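Local structure of methylmalonyl-CoA carboxyltransferase 12S subunit (Propionibacterium freudenreichii, 1ON3) at residues K249-L252 and S253-Q257; V428-W431 and P432-I436. The protein catalyses, as the homohexameric core of transcarboxylase, transfer of the carboxyl group of methylmalonyl-CoA to the biotin of the 1.3S subunit, forming propanoyl-CoA. One frame throughout, in Å; residues are numbered along the deposited sequence.

Contact 1 (K249-L252 and S253-Q257)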
loop_
_atom_site.group_PDB
_atom_site.type_symbol
_atom_site.label_atom_id
_atom_site.label_comp_id
_atom_site.label_asym_id
_atom_site.label_seq_id
_atom_site.Cartn_x
_atom_site.Cartn_y
_atom_site.Cartn_z
ATOM N N LYS E 249 -20.919 -16.510 -26.113
ATOM C CA LYS E 249 -20.801 -15.104 -26.515
ATOM C C LYS E 249 -21.792 -14.238 -25.746
ATOM O O LYS E 249 -21.443 -13.151 -25.293
ATOM C CB LYS E 249 -21.048 -14.941 -28.025
ATOM C CG LYS E 249 -20.046 -15.677 -28.905
ATOM C CD LYS E 249 -20.322 -15.428 -30.394
ATOM C CE LYS E 249 -19.373 -16.235 -31.263
ATOM N NZ LYS E 249 -19.618 -16.067 -32.732
ATOM N N LYS E 250 -23.023 -14.717 -25.607
ATOM C CA LYS E 250 -24.054 -13.974 -24.870
ATOM C C LYS E 250 -23.599 -13.787 -23.413
ATOM O O LYS E 250 -23.644 -12.684 -22.861
ATOM C CB LYS E 250 -25.382 -14.741 -24.913
ATOM C CG LYS E 250 -26.528 -14.071 -24.145
ATOM C CD LYS E 250 -26.997 -12.821 -24.847
ATOM C CE LYS E 250 -28.174 -12.202 -24.135
ATOM N NZ LYS E 250 -28.582 -10.959 -24.812
ATOM N N LEU E 251 -23.149 -14.874 -22.792
ATOM C CA LEU E 251 -22.667 -14.819 -21.414
ATOM C C LEU E 251 -21.488 -13.852 -21.294
ATOM O O LEU E 251 -21.448 -12.997 -20.404
ATOM C CB LEU E 251 -22.237 -16.225 -20.955
ATOM C CG LEU E 251 -21.432 -16.329 -19.653
ATOM C CD1 LEU E 251 -22.304 -15.877 -18.462
ATOM C CD2 LEU E 251 -20.968 -17.782 -19.454
ATOM N N LEU E 252 -20.513 -13.982 -22.182
ATOM C CA LEU E 252 -19.357 -13.093 -22.125
ATOM C C LEU E 252 -19.741 -11.617 -22.240
ATOM O O LEU E 252 -19.112 -10.765 -21.604
ATOM C CB LEU E 252 -18.350 -13.443 -23.223
ATOM C CG LEU E 252 -17.031 -12.661 -23.240
ATOM C CD1 LEU E 252 -16.234 -12.902 -21.966
ATOM C CD2 LEU E 252 -16.221 -13.105 -24.455
ATOM N N SER E 253 -20.775 -11.315 -23.024
ATOM C CA SER E 253 -21.201 -9.927 -23.224
ATOM C C SER E 253 -21.601 -9.196 -21.945
ATOM O O SER E 253 -21.575 -7.968 -21.913
ATOM C CB SER E 253 -22.355 -9.849 -24.244
ATOM O OG SER E 253 -23.597 -10.284 -23.705
ATOM N N PHE E 254 -21.968 -9.936 -20.892
ATOM C CA PHE E 254 -22.350 -9.315 -19.619
ATOM C C PHE E 254 -21.149 -9.111 -18.704
ATOM O O PHE E 254 -21.245 -8.433 -17.672
ATOM C CB PHE E 254 -23.355 -10.191 -18.842
ATOM C CG PHE E 254 -24.723 -10.269 -19.466
ATOM C CD1 PHE E 254 -25.071 -11.348 -20.280
ATOM C CD2 PHE E 254 -25.657 -9.260 -19.245
ATOM C CE1 PHE E 254 -26.332 -11.420 -20.874
ATOM C CE2 PHE E 254 -26.915 -9.314 -19.822
ATOM C CZ PHE E 254 -27.259 -10.407 -20.650
ATOM N N LEU E 255 -20.012 -9.685 -19.083
ATOM C CA LEU E 255 -18.830 -9.634 -18.232
ATOM C C LEU E 255 -17.700 -8.695 -18.604
ATOM O O LEU E 255 -17.445 -8.423 -19.775
ATOM C CB LEU E 255 -18.229 -11.050 -18.101
ATOM C CG LEU E 255 -19.231 -12.202 -17.933
ATOM C CD1 LEU E 255 -18.498 -13.561 -17.925
ATOM C CD2 LEU E 255 -20.005 -12.003 -16.636
ATOM N N PRO E 256 -16.996 -8.195 -17.590
ATOM C CA PRO E 256 -15.862 -7.298 -17.817
ATOM C C PRO E 256 -14.689 -8.185 -18.265
ATOM O O PRO E 256 -14.776 -9.419 -18.195
ATOM C CB PRO E 256 -15.620 -6.712 -16.438
ATOM C CG PRO E 256 -15.982 -7.882 -15.526
ATOM C CD PRO E 256 -17.255 -8.374 -16.147
ATOM N N GLN E 257 -13.613 -7.567 -18.744
ATOM C CA GLN E 257 -12.431 -8.309 -19.157
ATOM C C GLN E 257 -11.742 -8.948 -17.957
ATOM O O GLN E 257 -11.225 -10.069 -18.047
ATOM C CB GLN E 257 -11.437 -7.373 -19.831
ATOM C CG GLN E 257 -11.836 -6.938 -21.217
ATOM C CD GLN E 257 -11.857 -8.105 -22.183
ATOM O OE1 GLN E 257 -12.888 -8.748 -22.376
ATOM N NE2 GLN E 257 -10.705 -8.396 -22.782
HETATM O O HOH W 1 -26.107 -9.460 -24.698
#
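Ser-253 turns back onto the preceding turn of helix 241-253. Its N donates to Lys-249 O at 3.0 Å, the i to i-4 bond of a regular helix, and more weakly to Lys-250 O. Its hydroxyl donates to Lys-250 O as well, with OG 2.5 Å from that oxygen; a chi1 of 75° sets OG between its own backbone N and carbonyl carbon, facing back down the helix. A water donates a hydrogen bond to OG and accepts one from Lys-250 NZ, which also forms a salt bridge with Asp-304. With an alanine here, Lys-250 O would probably keep only the weak backbone bond of this pair, and the water and Arg-322 would lose their hydroxyl partner. At Phe-254 the pattern changes: N now reaches Leu-251 O at 3.1 Å, one residue closer, with the donor above the carbonyl plane. The ring has Leu-251 O in plane at its edge, CD1 lies 3.2 Å from Lys-250 O, and CE1 meets Lys-250 CE at 3.8 Å where the lysine chain passes obliquely. Leu-255 repeats the i to i-3 bond, N to Leu-252 O at 2.9 Å with an N-H...O angle of 155°, while its CG lies 3.4 Å from Leu-251 O. Through Phe-254 and Leu-255 the acceptor thus shifts from i-4 to i-3 as the chain leaves helix 241-253. Arg-322 adds a hydrogen bond to Ser-253 OG and a cation-pi contact to Phe-254. Lys-250, Leu-251 and Phe-254 rest on Leu-306 of strand 305-308, whereas Arg-95 of strand 95-102 bonds Leu-252 O and the Gln-257 side chain.

Contact 2 (V428-W431 and P432-I436)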
loop_
_atom_site.group_PDB
_atom_site.type_symbol
_atom_site.label_atom_id
_atom_site.label_comp_id
_atom_site.label_asym_id
_atom_site.label_seq_id
_atom_site.Cartn_x
_atom_site.Cartn_y
_atom_site.Cartn_z
ATOM N N VAL E 428 -33.547 -0.220 -0.722
ATOM C CA VAL E 428 -34.576 -1.240 -0.591
ATOM C C VAL E 428 -35.952 -0.616 -0.826
ATOM O O VAL E 428 -36.269 0.425 -0.245
ATOM C CB VAL E 428 -34.551 -1.892 0.804
ATOM C CG1 VAL E 428 -35.565 -2.997 0.864
ATOM C CG2 VAL E 428 -33.149 -2.457 1.114
ATOM N N TYR E 429 -36.759 -1.231 -1.686
ATOM C CA TYR E 429 -38.098 -0.698 -1.939
ATOM C C TYR E 429 -39.148 -1.755 -1.678
ATOM O O TYR E 429 -38.926 -2.938 -1.938
ATOM C CB TYR E 429 -38.248 -0.218 -3.384
ATOM C CG TYR E 429 -37.188 0.747 -3.807
ATOM C CD1 TYR E 429 -36.083 0.310 -4.528
ATOM C CD2 TYR E 429 -37.236 2.087 -3.418
ATOM C CE1 TYR E 429 -35.039 1.175 -4.846
ATOM C CE2 TYR E 429 -36.185 2.970 -3.734
ATOM C CZ TYR E 429 -35.090 2.494 -4.447
ATOM O OH TYR E 429 -34.019 3.311 -4.739
ATOM N N ALA E 430 -40.297 -1.319 -1.171
ATOM C CA ALA E 430 -41.401 -2.227 -0.900
ATOM C C ALA E 430 -42.583 -1.911 -1.817
ATOM O O ALA E 430 -42.946 -0.742 -1.991
ATOM C CB ALA E 430 -41.838 -2.093 0.561
ATOM N N TRP E 431 -43.151 -2.943 -2.436
ATOM C CA TRP E 431 -44.336 -2.753 -3.260
ATOM C C TRP E 431 -45.422 -2.643 -2.198
ATOM O O TRP E 431 -45.172 -2.965 -1.036
ATOM C CB TRP E 431 -44.599 -3.963 -4.144
ATOM C CG TRP E 431 -43.862 -3.929 -5.460
ATOM C CD1 TRP E 431 -42.747 -3.193 -5.766
ATOM C CD2 TRP E 431 -44.191 -4.668 -6.634
ATOM N NE1 TRP E 431 -42.365 -3.433 -7.072
ATOM C CE2 TRP E 431 -43.236 -4.335 -7.625
ATOM C CE3 TRP E 431 -45.203 -5.582 -6.952
ATOM C CZ2 TRP E 431 -43.268 -4.887 -8.906
ATOM C CZ3 TRP E 431 -45.233 -6.129 -8.227
ATOM C CH2 TRP E 431 -44.266 -5.777 -9.193
ATOM N N PRO E 432 -46.638 -2.197 -2.571
ATOM C CA PRO E 432 -47.696 -2.080 -1.555
ATOM C C PRO E 432 -48.128 -3.441 -1.026
ATOM O O PRO E 432 -48.829 -3.534 -0.025
ATOM C CB PRO E 432 -48.827 -1.375 -2.309
ATOM C CG PRO E 432 -48.105 -0.578 -3.367
ATOM C CD PRO E 432 -47.073 -1.593 -3.842
ATOM N N SER E 433 -47.718 -4.494 -1.717
ATOM C CA SER E 433 -48.059 -5.863 -1.325
ATOM C C SER E 433 -46.963 -6.503 -0.475
ATOM O O SER E 433 -47.069 -7.671 -0.062
ATOM C CB SER E 433 -48.288 -6.703 -2.581
ATOM O OG SER E 433 -47.329 -6.370 -3.582
ATOM N N ALA E 434 -45.914 -5.738 -0.211
ATOM C CA ALA E 434 -44.797 -6.245 0.575
ATOM C C ALA E 434 -45.229 -6.663 1.972
ATOM O O ALA E 434 -45.969 -5.944 2.657
ATOM C CB ALA E 434 -43.699 -5.202 0.668
ATOM N N GLU E 435 -44.746 -7.823 2.398
ATOM C CA GLU E 435 -45.085 -8.320 3.706
ATOM C C GLU E 435 -43.837 -8.799 4.449
ATOM O O GLU E 435 -43.646 -9.996 4.638
ATOM C CB GLU E 435 -46.102 -9.449 3.569
ATOM C CG GLU E 435 -46.792 -9.809 4.862
ATOM C CD GLU E 435 -47.867 -10.862 4.670
ATOM O OE1 GLU E 435 -48.579 -11.149 5.651
ATOM O OE2 GLU E 435 -47.995 -11.400 3.545
ATOM N N ILE E 436 -42.984 -7.850 4.830
ATOM C CA ILE E 436 -41.761 -8.131 5.585
ATOM C C ILE E 436 -42.211 -8.452 7.008
ATOM O O ILE E 436 -42.885 -7.648 7.639
ATOM C CB ILE E 436 -40.845 -6.896 5.605
ATOM C CG1 ILE E 436 -40.376 -6.597 4.181
ATOM C CG2 ILE E 436 -39.668 -7.122 6.565
ATOM C CD1 ILE E 436 -39.837 -5.221 3.992
#
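The indole of Trp-431 meets its sequence neighbours without a stack. Ser-433 OG lies near the ring plane at its edge, 4.1 Å from Trp-431 CE3, and Pro-432 CD approaches obliquely. The nearer contacts are at the base of the side chain: Trp-431 CB is 3.4 Å from Pro-432 CD and 3.7 Å from Ser-433 OG. Beyond the turn the tryptophan packs on Val-405 and Leu-407 of strand 402-407, on Val-282 and Pro-492, and on Met-12 of a second subunit. At Ser-433 a chi1 of 40° swings OG to the tryptophan side, and its hydrogen bond to Leu-407 O ties the turn to the same strand.

The type I beta turn from Trp-431 to Ala-434 is identified by its two corner residues, Pro-432 and Ser-433, both with negative phi and with psi near zero. It is closed by Ala-434 N, which donates to Trp-431 O at 3.0 Å with an N-H...O angle of 160°, although the donor stands above the carbonyl plane and not on a lone pair. Pro-432, with phi of -67°, fills the first corner position, which suits a proline ring. Across the mouth of the turn the methyls of Ala-430 and Ala-434 touch tip to tip, CB to CB at 3.6 Å, and Ala-434 CB also lies 3.2 Å from Trp-431 O.

Pro-432 O accepts a hydrogen bond from Arg-15 of the second subunit, so the corner also belongs to a subunit interface. The turn carries the chain from strand 427-430 of the main sheet to strand 435-437, which pairs in parallel with 409-411. A short accessory sheet of this kind beside the main one is consistent with the crotonase-like fold, and strand 435-437 leads directly to Val-438 and Met-439 of a methylmalonyl-CoA pocket.

Overall arrangement
Both contacts are local, made where a helix or strand gives way to a loop, but they sit in different halves of the duplicated carboxyltransferase, their centres about 32 Å apart and their nearest atoms about 20 Å apart. Contact 1 leaves a helix of the N-terminal half and is only partly buried. It combines backbone and serine hydrogen bonds with a buried apolar side of leucines and phenylalanine, and its neighbours include strand 305-308 of the C-terminal half. Contact 2 is buried, joins two strands, and relies on one turn bond plus apolar contacts. No other chain touches contact 1, whereas two neighbouring subunits reach contact 2, which also lies farther from the chain centre.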